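Local coordinates for protein endo-pectate lyase (Erwinia chrysanthemi, PDB 3B4N) that cleaves polygalacturonate by beta-elimination with calcium as cofactor and probably also acts, in endo mode, on highly methylated pectins, at residues 44-50 with 62-68; 138-142 with 152-156. All coordinates share one frame; numbering follows the deposited sequence.

Interaction 1 of 2, residues 44-50 with 62-68. With EDO (1,2-ethanediol), chain I.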
ATOM      1  N   VAL A  44     -11.463 -14.533 -10.987  1.00 13.37           N
ATOM      2  CA  VAL A  44     -12.208 -13.291 -11.130  1.00 11.53           C
ATOM      3  C   VAL A  44     -12.233 -12.821 -12.581  1.00 12.01           C
ATOM      4  O   VAL A  44     -11.199 -12.817 -13.254  1.00 13.70           O
ATOM      5  CB  VAL A  44     -11.596 -12.174 -10.267  1.00 11.48           C
ATOM      6  CG1 VAL A  44     -12.409 -10.891 -10.433  1.00 11.15           C
ATOM      7  CG2 VAL A  44     -11.569 -12.597  -8.803  1.00 13.36           C
ATOM      8  N   ALA A  45     -13.418 -12.431 -13.051  1.00 12.01           N
ATOM      9  CA  ALA A  45     -13.597 -11.931 -14.414  1.00 11.51           C
ATOM     10  C   ALA A  45     -13.748 -10.409 -14.367  1.00 11.96           C
ATOM     11  O   ALA A  45     -13.130  -9.690 -15.147  1.00 12.66           O
ATOM     12  CB  ALA A  45     -14.820 -12.559 -15.045  1.00 12.22           C
ATOM     13  N   ARG A  46     -14.582  -9.931 -13.450  1.00  9.92           N
ATOM     14  CA  ARG A  46     -14.796  -8.497 -13.276  1.00 10.84           C
ATOM     15  C   ARG A  46     -15.232  -8.251 -11.849  1.00  9.53           C
ATOM     16  O   ARG A  46     -15.559  -9.188 -11.118  1.00 10.16           O
ATOM     17  CB  ARG A  46     -15.883  -7.968 -14.223  1.00 10.56           C
ATOM     18  CG  ARG A  46     -17.266  -8.554 -13.953  1.00 10.77           C
ATOM     19  CD  ARG A  46     -18.392  -7.665 -14.468  1.00 11.61           C
ATOM     20  NE  ARG A  46     -18.287  -7.427 -15.903  1.00 12.27           N
ATOM     21  CZ  ARG A  46     -19.163  -6.713 -16.601  1.00 11.58           C
ATOM     22  NH1 ARG A  46     -20.210  -6.168 -15.999  1.00 13.28           N
ATOM     23  NH2 ARG A  46     -18.983  -6.547 -17.905  1.00 11.23           N
ATOM     24  N   GLN A  47     -15.237  -6.981 -11.461  1.00 10.64           N
ATOM     25  CA  GLN A  47     -15.648  -6.610 -10.115  1.00  9.01           C
ATOM     26  C   GLN A  47     -16.548  -5.395 -10.245  1.00 10.23           C
ATOM     27  O   GLN A  47     -16.210  -4.443 -10.938  1.00 12.85           O
ATOM     28  CB  GLN A  47     -14.420  -6.308  -9.256  1.00  8.70           C
ATOM     29  CG  GLN A  47     -13.481  -7.505  -9.192  1.00  8.71           C
ATOM     30  CD  GLN A  47     -12.197  -7.188  -8.473  1.00  8.14           C
ATOM     31  OE1 GLN A  47     -11.328  -6.485  -9.006  1.00 11.87           O
ATOM     32  NE2 GLN A  47     -12.070  -7.696  -7.254  1.00  6.92           N
ATOM     33  N   GLU A  48     -17.697  -5.435  -9.586  1.00  9.43           N
ATOM     34  CA  GLU A  48     -18.647  -4.343  -9.695  1.00 10.54           C
ATOM     35  C   GLU A  48     -18.852  -3.644  -8.373  1.00  9.49           C
ATOM     36  O   GLU A  48     -18.985  -4.284  -7.332  1.00 10.44           O
ATOM     37  CB  GLU A  48     -19.981  -4.879 -10.205  1.00 10.23           C
ATOM     38  CG  GLU A  48     -19.858  -5.676 -11.498  1.00 12.33           C
ATOM     39  CD  GLU A  48     -21.195  -6.155 -12.009  1.00 15.17           C
ATOM     40  OE1 GLU A  48     -22.032  -6.577 -11.184  1.00 18.44           O
ATOM     41  OE2 GLU A  48     -21.399  -6.122 -13.239  1.00 17.84           O
ATOM     42  N   VAL A  49     -18.875  -2.320  -8.412  1.00  9.47           N
ATOM     43  CA  VAL A  49     -19.079  -1.547  -7.197  1.00  9.14           C
ATOM     44  C   VAL A  49     -20.519  -1.064  -7.181  1.00  9.35           C
ATOM     45  O   VAL A  49     -21.007  -0.524  -8.168  1.00  9.74           O
ATOM     46  CB  VAL A  49     -18.149  -0.315  -7.134  1.00 10.08           C
ATOM     47  CG1 VAL A  49     -18.308   0.393  -5.793  1.00  9.21           C
ATOM     48  CG2 VAL A  49     -16.703  -0.743  -7.347  1.00 11.56           C
ATOM     49  N   TYR A  50     -21.192  -1.282  -6.055  1.00  8.72           N
ATOM     50  CA  TYR A  50     -22.579  -0.863  -5.873  1.00  8.96           C
ATOM     51  C   TYR A  50     -22.653   0.161  -4.748  1.00  9.97           C
ATOM     52  O   TYR A  50     -21.884   0.112  -3.787  1.00 10.22           O
ATOM     53  CB  TYR A  50     -23.455  -2.070  -5.539  1.00  9.07           C
ATOM     54  CG  TYR A  50     -23.670  -2.973  -6.721  1.00 10.06           C
ATOM     55  CD1 TYR A  50     -24.777  -2.803  -7.555  1.00  9.90           C
ATOM     56  CD2 TYR A  50     -22.736  -3.955  -7.048  1.00 10.66           C
ATOM     57  CE1 TYR A  50     -24.950  -3.583  -8.687  1.00  9.85           C
ATOM     58  CE2 TYR A  50     -22.899  -4.747  -8.185  1.00 10.56           C
ATOM     59  CZ  TYR A  50     -24.007  -4.551  -8.998  1.00 10.52           C
ATOM     60  OH  TYR A  50     -24.162  -5.307 -10.140  1.00 13.33           O
ATOM     61  N   ARG A  62     -25.333  -0.096  -9.351  1.00 10.47           N
ATOM     62  CA  ARG A  62     -23.948  -0.142  -9.780  1.00 10.44           C
ATOM     63  C   ARG A  62     -23.386   1.215 -10.180  1.00 11.77           C
ATOM     64  O   ARG A  62     -24.024   1.964 -10.921  1.00 12.85           O
ATOM     65  CB  ARG A  62     -23.794  -1.130 -10.939  1.00 11.59           C
ATOM     66  CG  ARG A  62     -22.375  -1.654 -11.095  1.00 11.73           C
ATOM     67  CD  ARG A  62     -22.292  -2.653 -12.226  1.00 13.57           C
ATOM     68  NE  ARG A  62     -22.596  -2.017 -13.499  1.00 12.03           N
ATOM     69  CZ  ARG A  62     -22.926  -2.684 -14.599  1.00 12.64           C
ATOM     70  NH1 ARG A  62     -22.998  -4.009 -14.580  1.00 15.27           N
ATOM     71  NH2 ARG A  62     -23.195  -2.021 -15.712  1.00 14.36           N
ATOM     72  N   ILE A  63     -22.200   1.528  -9.666  1.00 10.75           N
ATOM     73  CA  ILE A  63     -21.539   2.781 -10.006  1.00 11.53           C
ATOM     74  C   ILE A  63     -20.258   2.541 -10.793  1.00 11.61           C
ATOM     75  O   ILE A  63     -19.690   3.478 -11.341  1.00 12.56           O
ATOM     76  CB  ILE A  63     -21.225   3.654  -8.761  1.00 11.50           C
ATOM     77  CG1 ILE A  63     -20.276   2.932  -7.801  1.00 13.31           C
ATOM     78  CG2 ILE A  63     -22.534   4.033  -8.077  1.00 12.62           C
ATOM     79  CD1 ILE A  63     -19.759   3.844  -6.673  1.00 11.18           C
ATOM     80  N   ALA A  64     -19.803   1.288 -10.861  1.00 10.65           N
ATOM     81  CA  ALA A  64     -18.597   0.990 -11.624  1.00 10.11           C
ATOM     82  C   ALA A  64     -18.412  -0.477 -11.974  1.00  9.85           C
ATOM     83  O   ALA A  64     -18.862  -1.361 -11.251  1.00 10.41           O
ATOM     84  CB  ALA A  64     -17.349   1.490 -10.865  1.00 11.16           C
ATOM     85  N   VAL A  65     -17.774  -0.720 -13.115  1.00  9.54           N
ATOM     86  CA  VAL A  65     -17.422  -2.074 -13.535  1.00  9.84           C
ATOM     87  C   VAL A  65     -15.902  -1.991 -13.645  1.00  9.96           C
ATOM     88  O   VAL A  65     -15.376  -1.181 -14.420  1.00 11.89           O
ATOM     89  CB  VAL A  65     -18.005  -2.451 -14.909  1.00 10.45           C
ATOM     90  CG1 VAL A  65     -17.413  -3.786 -15.366  1.00 11.88           C
ATOM     91  CG2 VAL A  65     -19.530  -2.569 -14.818  1.00 11.78           C
ATOM     92  N   LEU A  66     -15.208  -2.826 -12.874  1.00 10.05           N
ATOM     93  CA  LEU A  66     -13.747  -2.820 -12.830  1.00 10.09           C
ATOM     94  C   LEU A  66     -13.145  -4.107 -13.348  1.00 10.14           C
ATOM     95  O   LEU A  66     -13.833  -5.117 -13.469  1.00 10.49           O
ATOM     96  CB  LEU A  66     -13.281  -2.611 -11.387  1.00  9.64           C
ATOM     97  CG  LEU A  66     -13.943  -1.440 -10.649  1.00  9.98           C
ATOM     98  CD1 LEU A  66     -13.522  -1.450  -9.193  1.00 10.91           C
ATOM     99  CD2 LEU A  66     -13.575  -0.121 -11.326  1.00 12.88           C
ATOM    100  N   ASP A  67     -11.846  -4.065 -13.647  1.00 10.04           N
ATOM    101  CA  ASP A  67     -11.152  -5.253 -14.120  1.00 11.74           C
ATOM    102  C   ASP A  67     -10.999  -6.238 -12.961  1.00 11.69           C
ATOM    103  O   ASP A  67     -11.402  -5.941 -11.839  1.00 11.15           O
ATOM    104  CB  ASP A  67      -9.787  -4.894 -14.743  1.00 12.23           C
ATOM    105  CG  ASP A  67      -8.810  -4.284 -13.753  1.00 16.29           C
ATOM    106  OD1 ASP A  67      -8.793  -4.675 -12.573  1.00 14.25           O
ATOM    107  OD2 ASP A  67      -8.021  -3.418 -14.177  1.00 20.37           O
ATOM    108  N   ALA A  68     -10.408  -7.400 -13.223  1.00 10.82           N
ATOM    109  CA  ALA A  68     -10.267  -8.440 -12.213  1.00 10.45           C
ATOM    110  C   ALA A  68      -9.077  -8.318 -11.282  1.00 10.58           C
ATOM    111  O   ALA A  68      -8.996  -9.046 -10.288  1.00 12.19           O
ATOM    112  CB  ALA A  68     -10.208  -9.804 -12.908  1.00 12.20           C
TER
HETATM  113  C1  EDO I 805     -22.889   1.995 -14.789  1.00 21.33           C
HETATM  114  O1  EDO I 805     -23.847   0.807 -14.876  1.00 22.19           O
HETATM  115  C2  EDO I 805     -21.845   1.884 -13.676  1.00 19.41           C
HETATM  116  O2  EDO I 805     -21.140   0.495 -13.817  1.00 17.29           O
HETATM  117  O   HOH W   1     -11.005  -8.256 -16.074  1.00 14.43           O

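Interaction 2 of 2, residues 138-142 with 152-156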
ATOM      1  N   THR A 138      -9.777  -1.963  13.545  1.00 14.44           N
ATOM      2  CA  THR A 138      -8.757  -0.925  13.631  1.00 14.93           C
ATOM      3  C   THR A 138      -7.808  -1.227  14.781  1.00 16.22           C
ATOM      4  O   THR A 138      -8.233  -1.704  15.837  1.00 18.21           O
ATOM      5  CB  THR A 138      -9.386   0.464  13.914  1.00 16.72           C
ATOM      6  OG1 THR A 138     -10.198   0.862  12.809  1.00 17.80           O
ATOM      7  CG2 THR A 138      -8.296   1.515  14.153  1.00 16.85           C
ATOM      8  N   ILE A 139      -6.522  -0.977  14.569  1.00 14.61           N
ATOM      9  CA  ILE A 139      -5.543  -1.154  15.633  1.00 16.07           C
ATOM     10  C   ILE A 139      -4.602   0.034  15.574  1.00 15.13           C
ATOM     11  O   ILE A 139      -4.498   0.707  14.547  1.00 15.24           O
ATOM     12  CB  ILE A 139      -4.717  -2.457  15.506  1.00 17.05           C
ATOM     13  CG1 ILE A 139      -3.834  -2.415  14.260  1.00 18.31           C
ATOM     14  CG2 ILE A 139      -5.651  -3.663  15.518  1.00 17.99           C
ATOM     15  CD1 ILE A 139      -2.813  -3.540  14.223  1.00 22.16           C
ATOM     16  N   GLY A 140      -3.940   0.307  16.688  1.00 14.90           N
ATOM     17  CA  GLY A 140      -3.010   1.416  16.733  1.00 15.09           C
ATOM     18  C   GLY A 140      -2.504   1.595  18.142  1.00 15.76           C
ATOM     19  O   GLY A 140      -3.130   1.131  19.096  1.00 17.29           O
ATOM     20  N   THR A 141      -1.354   2.243  18.269  1.00 15.19           N
ATOM     21  CA  THR A 141      -0.775   2.506  19.577  1.00 16.22           C
ATOM     22  C   THR A 141      -0.514   4.009  19.639  1.00 16.36           C
ATOM     23  O   THR A 141      -1.379   4.781  20.070  1.00 18.17           O
ATOM     24  CB  THR A 141       0.531   1.688  19.804  1.00 17.01           C
ATOM     25  OG1 THR A 141       1.437   1.894  18.713  1.00 16.38           O
ATOM     26  CG2 THR A 141       0.217   0.191  19.918  1.00 16.02           C
ATOM     27  N   SER A 142       0.649   4.436  19.162  1.00 16.39           N
ATOM     28  CA  SER A 142       0.990   5.853  19.183  1.00 16.13           C
ATOM     29  C   SER A 142       1.957   6.211  18.066  1.00 17.02           C
ATOM     30  O   SER A 142       2.397   5.348  17.304  1.00 15.68           O
ATOM     31  CB  SER A 142       1.633   6.207  20.524  1.00 17.09           C
ATOM     32  OG  SER A 142       2.811   5.439  20.717  1.00 19.16           O
ATOM     33  N   PRO A 152       6.766  -2.318  15.791  1.00 14.47           N
ATOM     34  CA  PRO A 152       5.818  -2.727  14.756  1.00 14.17           C
ATOM     35  C   PRO A 152       4.503  -3.088  15.440  1.00 14.00           C
ATOM     36  O   PRO A 152       4.501  -3.566  16.582  1.00 13.49           O
ATOM     37  CB  PRO A 152       6.490  -3.948  14.136  1.00 14.72           C
ATOM     38  CG  PRO A 152       7.246  -4.541  15.304  1.00 16.80           C
ATOM     39  CD  PRO A 152       7.852  -3.304  15.936  1.00 14.26           C
ATOM     40  N   LEU A 153       3.393  -2.836  14.761  1.00 13.00           N
ATOM     41  CA  LEU A 153       2.076  -3.165  15.293  1.00 12.67           C
ATOM     42  C   LEU A 153       1.775  -4.642  15.056  1.00 13.31           C
ATOM     43  O   LEU A 153       1.119  -5.294  15.869  1.00 14.07           O
ATOM     44  CB  LEU A 153       1.003  -2.327  14.612  1.00 13.71           C
ATOM     45  CG  LEU A 153       1.026  -0.821  14.878  1.00 14.65           C
ATOM     46  CD1 LEU A 153       0.004  -0.133  13.997  1.00 14.64           C
ATOM     47  CD2 LEU A 153       0.736  -0.565  16.355  1.00 14.53           C
ATOM     48  N   ILE A 154       2.243  -5.152  13.923  1.00 11.42           N
ATOM     49  CA  ILE A 154       2.042  -6.543  13.544  1.00 11.18           C
ATOM     50  C   ILE A 154       3.339  -7.059  12.953  1.00 10.64           C
ATOM     51  O   ILE A 154       3.993  -6.354  12.176  1.00 10.68           O
ATOM     52  CB  ILE A 154       0.937  -6.685  12.459  1.00 10.74           C
ATOM     53  CG1 ILE A 154      -0.408  -6.201  13.003  1.00 12.08           C
ATOM     54  CG2 ILE A 154       0.856  -8.139  11.967  1.00 12.74           C
ATOM     55  CD1 ILE A 154      -0.983  -7.074  14.107  1.00 14.20           C
ATOM     56  N   ILE A 155       3.712  -8.279  13.323  1.00 10.56           N
ATOM     57  CA  ILE A 155       4.913  -8.918  12.809  1.00 10.58           C
ATOM     58  C   ILE A 155       4.484 -10.181  12.077  1.00 11.08           C
ATOM     59  O   ILE A 155       3.758 -11.022  12.626  1.00 11.65           O
ATOM     60  CB  ILE A 155       5.887  -9.308  13.937  1.00 11.52           C
ATOM     61  CG1 ILE A 155       6.380  -8.052  14.653  1.00 12.91           C
ATOM     62  CG2 ILE A 155       7.068 -10.081  13.360  1.00 11.09           C
ATOM     63  CD1 ILE A 155       7.259  -8.342  15.837  1.00 15.93           C
ATOM     64  N   LEU A 156       4.933 -10.308  10.838  1.00 10.40           N
ATOM     65  CA  LEU A 156       4.597 -11.460  10.022  1.00 10.37           C
ATOM     66  C   LEU A 156       5.854 -12.287   9.767  1.00 11.11           C
ATOM     67  O   LEU A 156       6.916 -11.749   9.455  1.00 10.41           O
ATOM     68  CB  LEU A 156       4.009 -10.991   8.682  1.00 10.69           C
ATOM     69  CG  LEU A 156       2.792 -10.066   8.733  1.00  9.93           C
ATOM     70  CD1 LEU A 156       2.455  -9.602   7.318  1.00 10.59           C
ATOM     71  CD2 LEU A 156       1.604 -10.799   9.358  1.00 11.21           C
TER

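Interaction 1 of 2, residues 44-50 with 62-68
With chi1 of Arg62 at -157° and a bend at its chi3, the guanidinium folds back over the hairpin of strands 44-52 and 61-66, which fits the C-C' hairpin of a fibronectin type III-like beta sandwich. Glu48, its chain extended beyond CG, brings its carboxylate to the NH1 of both arginines, Arg46 bending at chi3 as well. Glu48 OE2 therefore accepts twice: from Arg46 NH1 on its anti lone pair, within the plane of that guanidinium, and from Arg62 NH1 at 3.0 Å, which arrives from above the carboxylate plane. This shared acceptor probably offsets the closeness of the two arginine NH1 atoms. The other oxygen, Glu48 OE1, takes a hydrogen bond of 2.7 Å from Tyr50 OH, and the Tyr50 ring in turn carries Arg62 CG over one face, a CH-pi contact 4.1 Å from the centroid. Val65 lies against both guanidinium groups, CG1 over a face of Arg46 and CG2 over a face of Arg62, whose NE and NH2 bind a 1,2-ethanediol, probably from the crystallisation liquor.

The hairpin is antiparallel, its strand segments at 157°. The side bearing Gln47, Val49, Ala64 and Leu66 faces the other sheet: Val49 CG2 lies 3.7 Å from Leu66 CD1, and Leu35, Trp37 and Phe73 of that sheet add to the apolar layer. The ladder is interrupted by a classic beta bulge, in which Ile63 and Ala64 both face Val49: Val49 O accepts from Ile63 N at 2.8 Å, with an N-H...O angle of 168°, and only weakly from Ala64 N at 3.5 Å.

Interaction 2 of 2, residues 138-142 with 152-156
Ile139 CD1 forms the centre of this contact, 3.8 Å from Ile154 CG1 and 4.0 Å from Leu153 CB, so that one methyl rests against Leu153, just before strand 154-157, and Ile154, its first residue. The Ile139 and Ile154 side chains meet at about a right angle. A second touch lies on the loop side, where chi1 of Thr141, 52°, presents both of its branches to Leu153 CD2, OG1 at 3.5 Å and CG2 at 3.7 Å; here the side chains run past each other in opposite directions.

Backbone pairing holds the participants from outside: Ile139 bonds to Arg165 and Ser167, Thr141 to Gly170, and Leu153 to Gly124 and Gly174. Leu164, Ile166 and Ala172 extend the apolar cluster, while Phe127 adjoins Ile154. The segments thus join two different walls of the right-handed parallel beta helix through its interior, near the coil carrying the zinc ligands Asp173 and His176. With the backbones well separated, the Gly140 and Leu153 CA atoms being 7.0 Å apart, the two segments are joined by dispersion and burial of aliphatic carbon, without direct hydrogen bonds or charge pairing.

Overall arrangement
The two contacts follow in series along the chain, interaction 1 closing before interaction 2 opens, and their centres are 31 Å apart with nearest atoms about 20 Å apart. They share no sheet. Residues 44-50 with 62-68 belong to the four-stranded antiparallel sheet of the N-terminal part, with 61-66 at its edge, whereas 138-142 with 152-156 join strands from two walls in an early coil of the parallel beta helix. Interaction 1 lies away from the metal sites; in interaction 2, the Ile154 side chain is about 10 Å from a zinc ion. Interaction 1 thus samples strand pairing in the N-terminal sandwich, interaction 2 interior packing between walls of the beta helix, which carries the metal sites.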